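Local coordinates for protein multicopper oxidase type 1 (Nitrosomonas europaea, PDB 3G5W) that binds copper in a mononuclear blue site and in a cluster between subunits and, as a two-domain laccase-like multicopper oxidase, probably oxidises substrates, at residues G246-H251 with I272-V277; H205-Q210 with L240-P245; I250-D255 with G266-T271. All coordinates share one frame; numbering follows the deposited sequence.

Interaction 1 (G246-H251 with I272-V277); sequences GLWMIH and IEYEEV. With C2O (Cu-O-Cu linkage), chain P.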
loop_
_atom_site.group_PDB
_atom_site.type_symbol
_atom_site.label_atom_id
_atom_site.label_comp_id
_atom_site.label_asym_id
_atom_site.label_seq_id
_atom_site.Cartn_x
_atom_site.Cartn_y
_atom_site.Cartn_z
ATOM N N GLY A 246 13.285 24.787 -12.766
ATOM C CA GLY A 246 12.645 24.170 -13.923
ATOM C C GLY A 246 11.136 24.130 -13.737
ATOM O O GLY A 246 10.597 24.785 -12.848
ATOM N N LEU A 247 10.459 23.389 -14.608
ATOM C CA LEU A 247 9.041 23.086 -14.454
ATOM C C LEU A 247 8.945 21.591 -14.179
ATOM O O LEU A 247 9.427 20.774 -14.976
ATOM C CB LEU A 247 8.248 23.491 -15.708
ATOM C CG LEU A 247 8.324 24.976 -16.107
ATOM C CD1 LEU A 247 7.561 25.244 -17.390
ATOM C CD2 LEU A 247 7.825 25.904 -14.987
ATOM N N TRP A 248 8.343 21.243 -13.042
ATOM C CA TRP A 248 8.444 19.891 -12.496
ATOM C C TRP A 248 7.093 19.303 -12.129
ATOM O O TRP A 248 6.330 19.906 -11.375
ATOM C CB TRP A 248 9.317 19.902 -11.245
ATOM C CG TRP A 248 10.680 20.487 -11.443
ATOM C CD1 TRP A 248 11.125 21.705 -11.008
ATOM C CD2 TRP A 248 11.772 19.883 -12.138
ATOM N NE1 TRP A 248 12.441 21.887 -11.374
ATOM C CE2 TRP A 248 12.862 20.781 -12.068
ATOM C CE3 TRP A 248 11.942 18.658 -12.801
ATOM C CZ2 TRP A 248 14.105 20.501 -12.652
ATOM C CZ3 TRP A 248 13.182 18.377 -13.379
ATOM C CH2 TRP A 248 14.249 19.292 -13.290
ATOM N N MET A 249 6.810 18.115 -12.647
ATOM C CA MET A 249 5.571 17.423 -12.314
ATOM C C MET A 249 5.596 16.910 -10.886
ATOM O O MET A 249 6.628 16.453 -10.391
ATOM C CB MET A 249 5.335 16.230 -13.244
ATOM C CG MET A 249 5.192 16.563 -14.712
ATOM S SD MET A 249 3.941 17.804 -15.138
ATOM C CE MET A 249 2.473 17.116 -14.391
ATOM N N ILE A 250 4.451 17.012 -10.227
ATOM C CA ILE A 250 4.160 16.209 -9.050
ATOM C C ILE A 250 2.810 15.541 -9.301
ATOM O O ILE A 250 1.847 16.204 -9.686
ATOM C CB ILE A 250 4.201 17.027 -7.725
ATOM C CG1 ILE A 250 3.379 16.337 -6.628
ATOM C CG2 ILE A 250 3.736 18.461 -7.935
ATOM C CD1 ILE A 250 3.678 16.865 -5.249
ATOM N N HIS A 251 2.762 14.222 -9.129
ATOM C CA HIS A 251 1.574 13.453 -9.485
ATOM C C HIS A 251 1.529 12.099 -8.789
ATOM O O HIS A 251 2.553 11.584 -8.333
ATOM C CB HIS A 251 1.499 13.251 -11.009
ATOM C CG HIS A 251 2.595 12.393 -11.561
ATOM N ND1 HIS A 251 2.433 11.046 -11.802
ATOM C CD2 HIS A 251 3.872 12.684 -11.904
ATOM C CE1 HIS A 251 3.559 10.546 -12.282
ATOM N NE2 HIS A 251 4.450 11.517 -12.351
ATOM N N ILE A 272 5.390 22.095 -10.189
ATOM C CA ILE A 272 6.169 23.079 -9.448
ATOM C C ILE A 272 6.795 24.028 -10.473
ATOM O O ILE A 272 7.495 23.576 -11.381
ATOM C CB ILE A 272 7.295 22.408 -8.621
ATOM C CG1 ILE A 272 6.706 21.524 -7.512
ATOM C CG2 ILE A 272 8.257 23.463 -8.049
ATOM C CD1 ILE A 272 7.701 20.509 -6.948
ATOM N N GLU A 273 6.530 25.325 -10.326
ATOM C CA GLU A 273 7.066 26.365 -11.226
ATOM C C GLU A 273 8.083 27.252 -10.506
ATOM O O GLU A 273 7.737 27.927 -9.535
ATOM C CB GLU A 273 5.931 27.261 -11.750
ATOM C CG GLU A 273 4.855 26.562 -12.575
ATOM C CD GLU A 273 3.684 27.470 -12.936
ATOM O OE1 GLU A 273 2.873 27.075 -13.807
ATOM O OE2 GLU A 273 3.557 28.576 -12.356
ATOM N N TYR A 274 9.331 27.259 -10.978
ATOM C CA TYR A 274 10.332 28.199 -10.464
ATOM C C TYR A 274 10.246 29.524 -11.210
ATOM O O TYR A 274 10.152 29.547 -12.441
ATOM C CB TYR A 274 11.735 27.666 -10.661
ATOM C CG TYR A 274 12.211 26.617 -9.696
ATOM C CD1 TYR A 274 13.249 26.902 -8.811
ATOM C CD2 TYR A 274 11.675 25.324 -9.702
ATOM C CE1 TYR A 274 13.731 25.951 -7.951
ATOM C CE2 TYR A 274 12.158 24.354 -8.831
ATOM C CZ TYR A 274 13.188 24.683 -7.964
ATOM O OH TYR A 274 13.709 23.762 -7.104
ATOM N N GLU A 275 10.309 30.629 -10.477
ATOM C CA GLU A 275 10.223 31.935 -11.125
ATOM C C GLU A 275 11.416 32.197 -12.047
ATOM O O GLU A 275 11.292 32.938 -13.016
ATOM C CB GLU A 275 10.019 33.066 -10.112
ATOM C CG GLU A 275 11.092 33.227 -9.075
ATOM C CD GLU A 275 10.879 34.468 -8.215
ATOM O OE1 GLU A 275 9.787 34.605 -7.607
ATOM O OE2 GLU A 275 11.811 35.299 -8.142
ATOM N N GLU A 276 12.549 31.555 -11.757
ATOM C CA GLU A 276 13.766 31.687 -12.568
ATOM C C GLU A 276 13.587 31.263 -14.034
ATOM O O GLU A 276 14.140 31.905 -14.934
ATOM C CB GLU A 276 14.933 30.915 -11.936
ATOM C CG GLU A 276 15.518 31.554 -10.668
ATOM C CD GLU A 276 14.806 31.141 -9.381
ATOM O OE1 GLU A 276 15.220 31.609 -8.301
ATOM O OE2 GLU A 276 13.840 30.351 -9.437
ATOM N N VAL A 277 12.822 30.195 -14.278
ATOM C CA VAL A 277 12.627 29.700 -15.653
ATOM C C VAL A 277 11.386 30.264 -16.356
ATOM O O VAL A 277 11.283 30.204 -17.580
ATOM C CB VAL A 277 12.653 28.134 -15.759
ATOM C CG1 VAL A 277 13.917 27.564 -15.112
ATOM C CG2 VAL A 277 11.406 27.512 -15.161
HETATM CU CU2 C2O P . 6.038 11.785 -13.594
HETATM CU CU3 C2O P . 8.051 7.212 -13.103
HETATM O O1 C2O P . 6.825 9.567 -13.499
#

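Interaction 2 (H205-Q210 with L240-P245); sequences HGHISQ and LNMDNP. With C2O (Cu-O-Cu linkage), chain P; C1O (Cu-O linkage), chain H.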
loop_
_atom_site.group_PDB
_atom_site.type_symbol
_atom_site.label_atom_id
_atom_site.label_comp_id
_atom_site.label_asym_id
_atom_site.label_seq_id
_atom_site.Cartn_x
_atom_site.Cartn_y
_atom_site.Cartn_z
ATOM N N HIS A 205 9.080 15.150 -9.486
ATOM C CA HIS A 205 10.218 15.232 -10.413
ATOM C C HIS A 205 11.261 16.247 -9.953
ATOM O O HIS A 205 10.918 17.247 -9.324
ATOM C CB HIS A 205 9.741 15.669 -11.794
ATOM C CG HIS A 205 8.908 14.654 -12.516
ATOM N ND1 HIS A 205 8.941 14.520 -13.886
ATOM C CD2 HIS A 205 8.022 13.732 -12.068
ATOM C CE1 HIS A 205 8.104 13.562 -14.253
ATOM N NE2 HIS A 205 7.539 13.063 -13.168
ATOM N N GLY A 206 12.525 15.981 -10.286
ATOM C CA GLY A 206 13.620 16.950 -10.152
ATOM C C GLY A 206 14.151 17.255 -8.763
ATOM O O GLY A 206 15.063 18.074 -8.616
ATOM N N HIS A 207 13.595 16.602 -7.748
ATOM C CA HIS A 207 13.925 16.898 -6.353
ATOM C C HIS A 207 13.987 15.638 -5.506
ATOM O O HIS A 207 13.412 14.610 -5.864
ATOM C CB HIS A 207 12.889 17.854 -5.754
ATOM C CG HIS A 207 12.739 19.129 -6.521
ATOM N ND1 HIS A 207 13.347 20.303 -6.133
ATOM C CD2 HIS A 207 12.081 19.408 -7.671
ATOM C CE1 HIS A 207 13.064 21.252 -7.007
ATOM N NE2 HIS A 207 12.295 20.735 -7.947
ATOM N N ILE A 208 14.677 15.733 -4.372
ATOM C CA ILE A 208 14.683 14.661 -3.382
ATOM C C ILE A 208 13.553 14.885 -2.381
ATOM O O ILE A 208 13.519 15.907 -1.697
ATOM C CB ILE A 208 16.032 14.582 -2.623
ATOM C CG1 ILE A 208 17.191 14.399 -3.614
ATOM C CG2 ILE A 208 15.984 13.444 -1.586
ATOM C CD1 ILE A 208 18.578 14.646 -3.019
ATOM N N SER A 209 12.623 13.933 -2.312
ATOM C CA SER A 209 11.597 13.940 -1.276
ATOM C C SER A 209 12.195 13.495 0.050
ATOM O O SER A 209 12.712 12.377 0.158
ATOM C CB SER A 209 10.438 13.011 -1.649
ATOM O OG SER A 209 9.695 13.531 -2.735
ATOM N N GLN A 210 12.137 14.374 1.050
ATOM C CA GLN A 210 12.533 14.009 2.400
ATOM C C GLN A 210 11.258 13.742 3.191
ATOM O O GLN A 210 10.559 14.678 3.584
ATOM C CB GLN A 210 13.346 15.124 3.075
ATOM C CG GLN A 210 14.624 15.536 2.343
ATOM C CD GLN A 210 15.274 16.762 2.977
ATOM O OE1 GLN A 210 15.711 16.720 4.126
ATOM N NE2 GLN A 210 15.321 17.866 2.232
ATOM N N LEU A 240 11.007 19.440 0.711
ATOM C CA LEU A 240 11.768 19.499 -0.528
ATOM C C LEU A 240 12.604 20.775 -0.564
ATOM O O LEU A 240 12.074 21.876 -0.370
ATOM C CB LEU A 240 10.821 19.476 -1.743
ATOM C CG LEU A 240 9.777 18.376 -1.976
ATOM C CD1 LEU A 240 8.727 18.861 -2.988
ATOM C CD2 LEU A 240 10.419 17.118 -2.496
ATOM N N ASN A 241 13.904 20.630 -0.805
ATOM C CA ASN A 241 14.780 21.787 -0.998
ATOM C C ASN A 241 14.674 22.218 -2.452
ATOM O O ASN A 241 14.928 21.420 -3.359
ATOM C CB ASN A 241 16.239 21.463 -0.634
ATOM C CG ASN A 241 16.421 21.091 0.834
ATOM O OD1 ASN A 241 15.740 21.614 1.721
ATOM N ND2 ASN A 241 17.355 20.175 1.098
ATOM N N MET A 242 14.269 23.469 -2.675
ATOM C CA MET A 242 14.048 23.972 -4.030
ATOM C C MET A 242 15.349 24.508 -4.626
ATOM O O MET A 242 15.553 25.719 -4.690
ATOM C CB MET A 242 12.959 25.058 -4.056
ATOM C CG MET A 242 11.542 24.611 -3.655
ATOM S SD MET A 242 10.843 23.261 -4.660
ATOM C CE MET A 242 11.281 21.911 -3.625
ATOM N N ASP A 243 16.217 23.599 -5.068
ATOM C CA ASP A 243 17.555 23.971 -5.533
ATOM C C ASP A 243 17.790 23.697 -7.023
ATOM O O ASP A 243 18.931 23.667 -7.480
ATOM C CB ASP A 243 18.607 23.227 -4.706
ATOM C CG ASP A 243 18.500 21.706 -4.843
ATOM O OD1 ASP A 243 19.266 21.004 -4.151
ATOM O OD2 ASP A 243 17.659 21.206 -5.632
ATOM N N ASN A 244 16.714 23.495 -7.775
ATOM C CA ASN A 244 16.826 22.987 -9.138
ATOM C C ASN A 244 15.781 23.623 -10.058
ATOM O O ASN A 244 14.771 22.989 -10.373
ATOM C CB ASN A 244 16.730 21.437 -9.108
ATOM C CG ASN A 244 16.944 20.789 -10.469
ATOM O OD1 ASN A 244 16.602 19.613 -10.669
ATOM N ND2 ASN A 244 17.501 21.543 -11.413
ATOM N N PRO A 245 16.010 24.890 -10.482
ATOM C CA PRO A 245 15.043 25.590 -11.329
ATOM C C PRO A 245 14.605 24.855 -12.592
ATOM O O PRO A 245 15.438 24.350 -13.356
ATOM C CB PRO A 245 15.752 26.909 -11.666
ATOM C CG PRO A 245 16.650 27.135 -10.484
ATOM C CD PRO A 245 17.163 25.756 -10.158
HETATM CU CU2 C2O P . 6.038 11.785 -13.594
HETATM CU CU3 C2O P . 8.051 7.212 -13.103
HETATM O O1 C2O P . 6.825 9.567 -13.499
HETATM CU CU4 C1O H . 9.729 10.783 -12.253
HETATM O O3 C1O H . 12.217 11.743 -11.349
HETATM O O HOH W 1 17.075 18.738 -6.680
HETATM O O HOH W 2 14.985 18.063 -0.891
HETATM O O HOH W 3 15.875 18.616 -4.008
#

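Interaction 3 (I250-D255 with G266-T271); sequences IHDHVD and GGIMTT. With C2O (Cu-O-Cu linkage), chain P.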
loop_
_atom_site.group_PDB
_atom_site.type_symbol
_atom_site.label_atom_id
_atom_site.label_comp_id
_atom_site.label_asym_id
_atom_site.label_seq_id
_atom_site.Cartn_x
_atom_site.Cartn_y
_atom_site.Cartn_z
ATOM N N ILE A 250 4.451 17.012 -10.227
ATOM C CA ILE A 250 4.160 16.209 -9.050
ATOM C C ILE A 250 2.810 15.541 -9.301
ATOM O O ILE A 250 1.847 16.204 -9.686
ATOM C CB ILE A 250 4.201 17.027 -7.725
ATOM C CG1 ILE A 250 3.379 16.337 -6.628
ATOM C CG2 ILE A 250 3.736 18.461 -7.935
ATOM C CD1 ILE A 250 3.678 16.865 -5.249
ATOM N N HIS A 251 2.762 14.222 -9.129
ATOM C CA HIS A 251 1.574 13.453 -9.485
ATOM C C HIS A 251 1.529 12.099 -8.789
ATOM O O HIS A 251 2.553 11.584 -8.333
ATOM C CB HIS A 251 1.499 13.251 -11.009
ATOM C CG HIS A 251 2.595 12.393 -11.561
ATOM N ND1 HIS A 251 2.433 11.046 -11.802
ATOM C CD2 HIS A 251 3.872 12.684 -11.904
ATOM C CE1 HIS A 251 3.559 10.546 -12.282
ATOM N NE2 HIS A 251 4.450 11.517 -12.351
ATOM N N ASP A 252 0.327 11.535 -8.721
ATOM C CA ASP A 252 0.141 10.174 -8.265
ATOM C C ASP A 252 0.731 9.266 -9.334
ATOM O O ASP A 252 0.436 9.421 -10.531
ATOM C CB ASP A 252 -1.352 9.887 -8.080
ATOM C CG ASP A 252 -1.612 8.641 -7.260
ATOM O OD1 ASP A 252 -0.739 7.743 -7.199
ATOM O OD2 ASP A 252 -2.708 8.557 -6.683
ATOM N N HIS A 253 1.581 8.339 -8.911
ATOM C CA HIS A 253 2.201 7.408 -9.845
ATOM C C HIS A 253 1.370 6.148 -10.078
ATOM O O HIS A 253 1.766 5.279 -10.861
ATOM C CB HIS A 253 3.637 7.059 -9.438
ATOM C CG HIS A 253 4.528 6.768 -10.606
ATOM N ND1 HIS A 253 4.388 5.637 -11.383
ATOM C CD2 HIS A 253 5.564 7.462 -11.134
ATOM C CE1 HIS A 253 5.294 5.650 -12.344
ATOM N NE2 HIS A 253 6.027 6.742 -12.210
ATOM N N VAL A 254 0.225 6.028 -9.404
ATOM C CA VAL A 254 -0.750 5.038 -9.862
ATOM C C VAL A 254 -1.504 5.625 -11.045
ATOM O O VAL A 254 -2.220 6.635 -10.932
ATOM C CB VAL A 254 -1.612 4.346 -8.738
ATOM C CG1 VAL A 254 -1.298 4.857 -7.328
ATOM C CG2 VAL A 254 -3.106 4.296 -9.070
ATOM N N ASP A 255 -1.252 5.023 -12.202
ATOM C CA ASP A 255 -1.577 5.622 -13.488
ATOM C C ASP A 255 -3.069 5.818 -13.686
ATOM O O ASP A 255 -3.483 6.740 -14.380
ATOM C CB ASP A 255 -0.974 4.802 -14.627
ATOM C CG ASP A 255 0.554 4.860 -14.651
ATOM O OD1 ASP A 255 1.140 5.841 -14.128
ATOM O OD2 ASP A 255 1.172 3.919 -15.201
ATOM N N GLY A 266 -5.251 13.881 -16.368
ATOM C CA GLY A 266 -6.107 14.484 -15.353
ATOM C C GLY A 266 -5.771 13.993 -13.959
ATOM O O GLY A 266 -4.629 13.624 -13.683
ATOM N N GLY A 267 -6.775 13.988 -13.087
ATOM C CA GLY A 267 -6.638 13.432 -11.741
ATOM C C GLY A 267 -5.648 14.150 -10.844
ATOM O O GLY A 267 -5.562 15.387 -10.852
ATOM N N ILE A 268 -4.912 13.360 -10.066
ATOM C CA ILE A 268 -4.008 13.867 -9.026
ATOM C C ILE A 268 -2.657 14.259 -9.642
ATOM O O ILE A 268 -1.752 13.436 -9.804
ATOM C CB ILE A 268 -3.881 12.863 -7.833
ATOM C CG1 ILE A 268 -5.239 12.737 -7.124
ATOM C CG2 ILE A 268 -2.810 13.319 -6.827
ATOM C CD1 ILE A 268 -5.379 11.547 -6.167
ATOM N N MET A 269 -2.550 15.535 -9.983
ATOM C CA MET A 269 -1.428 16.043 -10.755
ATOM C C MET A 269 -1.355 17.569 -10.646
ATOM O O MET A 269 -2.379 18.255 -10.729
ATOM C CB MET A 269 -1.607 15.595 -12.212
ATOM C CG MET A 269 -0.606 16.113 -13.208
ATOM S SD MET A 269 -0.310 14.939 -14.556
ATOM C CE MET A 269 -1.945 14.693 -15.257
ATOM N N THR A 270 -0.148 18.086 -10.430
ATOM C CA THR A 270 0.128 19.514 -10.606
ATOM C C THR A 270 1.591 19.708 -11.035
ATOM O O THR A 270 2.279 18.733 -11.367
ATOM C CB THR A 270 -0.275 20.385 -9.365
ATOM O OG1 THR A 270 -0.202 21.775 -9.711
ATOM C CG2 THR A 270 0.614 20.125 -8.148
ATOM N N THR A 271 2.051 20.956 -11.066
ATOM C CA THR A 271 3.456 21.242 -11.349
ATOM C C THR A 271 4.065 22.138 -10.284
ATOM O O THR A 271 3.348 22.846 -9.568
ATOM C CB THR A 271 3.656 21.913 -12.734
ATOM O OG1 THR A 271 3.062 23.217 -12.727
ATOM C CG2 THR A 271 3.031 21.083 -13.838
HETATM CU CU2 C2O P . 6.038 11.785 -13.594
HETATM CU CU3 C2O P . 8.051 7.212 -13.103
HETATM O O1 C2O P . 6.825 9.567 -13.499
#

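Interaction 1 (G246-H251 with I272-V277)
L247 and W248 pair with E273 and I272 as neighbouring antiparallel strands, whose axes run at 164° and approach to 5.0 Å. W248 and I272 form the hydrogen-bonded pair, closed by I272 N to W248 O at 2.7 Å and W248 N to I272 O at 3.0 Å. Beyond it the pairing slackens, and Y274 N reaches G246 O only weakly.

The L247 side chain lies on the same face as E273. Its CD2 branch meets E273 CG at 3.9 Å and also touches V277 CG2 at 3.9 Å. The carboxylate of E273 turns elsewhere, to R181 and Y284. These strands belong to the five-stranded sheet of the second cupredoxin-like domain, and strand 247-252 leads from here to H251, whose NE2 binds a copper of the Cu-O-Cu group at 2.0 Å.

On the other face W248 CB packs on I272 CB at 4.2 Å; farther out, the indole meets the Y274 ring rim to rim. W248 CD1 comes within 3.6 Å of Y274 CE2, and the planes stand 74° apart, neither ring lying over the other. Both polar ends are held by N244, W248 NE1 by its backbone O and Y274 OH by its backbone N. W69 of a second subunit packs on L247, W248 and V277.

Interaction 2 (H205-Q210 with L240-P245)
H207 turns its imidazole into the chain at N241-N244, and the tight part of the contact gathers round that ring. A chi1 of -56° swings the ring back beside its own backbone N and brings ND1 edge-on to N241 O, at 3.4 Å a weak hydrogen bond. The M242 side chain folds back and crosses the histidine at about a right angle; its SD stands 4.3 Å from the ring centroid, 35° off the normal, an oblique sulfur-aromatic approach. Next to this, the CD2 branch of L240 presses on the backbone opposite, 3.4 Å from I208 O and 3.6 Å from S209 CA.

Toward solvent, water replaces direct pairing. One molecule accepts from N241 N and Q210 NE2 and donates to I208 O at 2.7 Å, a second joins I208 N to N241 O, and a third donates to both G206 O and D243 OD2. Q210 NE2 and N241 ND2 stand 3.3 Å apart, two donors not hydrogen-bonded, the amide planes 68° apart. D243 OD1 forms a salt bridge with R66 of a second subunit.

H205 binds a copper of the Cu-O-Cu group through NE2 at 2.0 Å. The contact lies where strands 209-214 and 235-241, neighbours in the six-stranded sheet of this cupredoxin-like domain, meet loops: L240 and M242 pack on I188 of strand 187-194, while W248 of strand 247-252 meets H207 edge-to-face.

Interaction 3 (I250-D255 with G266-T271)
H251 meets M269 through its CB, 4.1 Å from M269 CB, while the imidazole leads away to the copper cluster, where O1 of the Cu-O-Cu group lies at the ring edge, in its plane. A chi1 of 66° places CG between the backbone N and the carbonyl carbon and directs the ring toward the metal. ND1 gives a hydrogen bond to D252 O at 2.9 Å that, with the NE2-copper bond, holds the ring's rotation, although the donor stands 70° above the plane of that carbonyl. Around the ring, H205 of the same chain and H105 of a second subunit contribute their own imidazoles and bind the same copper as H251 NE2.

The backbones run antiparallel, with strand axes at 170° and 4.8 Å apart. I250 and T270 form the hydrogen-bonded pair, T270 N to I250 O at 2.8 Å and I250 N to T270 O at 3.0 Å. H251 and M269 make the next, non-hydrogen-bonded pair, followed by D252 N bonding to I268 O. The His-X-His pattern of H251 and H253, at the end of this strand and just past it, is a hallmark of the trinuclear site of multicopper oxidases; here H253 NE2 binds the other copper of the bridged pair at 2.3 Å.

On the face away from H251 and M269, I250 CG2 and T270 CG2 touch at 3.5 Å, the two side chains lying side by side and pointing the same way. D252 crosses I268 obliquely, CB against CB, and its OD1 accepts from V254 N in an Asx turn that carries the chain out of the strand past H253. The same carboxylate has further partners in H257, H200 and A201.

Overall arrangement
Interactions 1 and 3 are successive parts of one strand pairing, 247-252 against 269-274, with centres about 14 Å apart and I250 and H251 in common; M249 bridges them, its CE lying 3.4 Å from M269 CG. Interaction 2 precedes both in the chain and joins interaction 1, centre to centre about 10 Å away, through M249 O and H205 N at 2.9 Å. Interactions 2 and 3, with centres about 17 Å apart, converge at the metal: H205 NE2 and H251 NE2 lie 3.5 Å from each other on one copper, while H253 serves the second. Histidines of a second subunit complete the cluster, which therefore lies at a subunit interface.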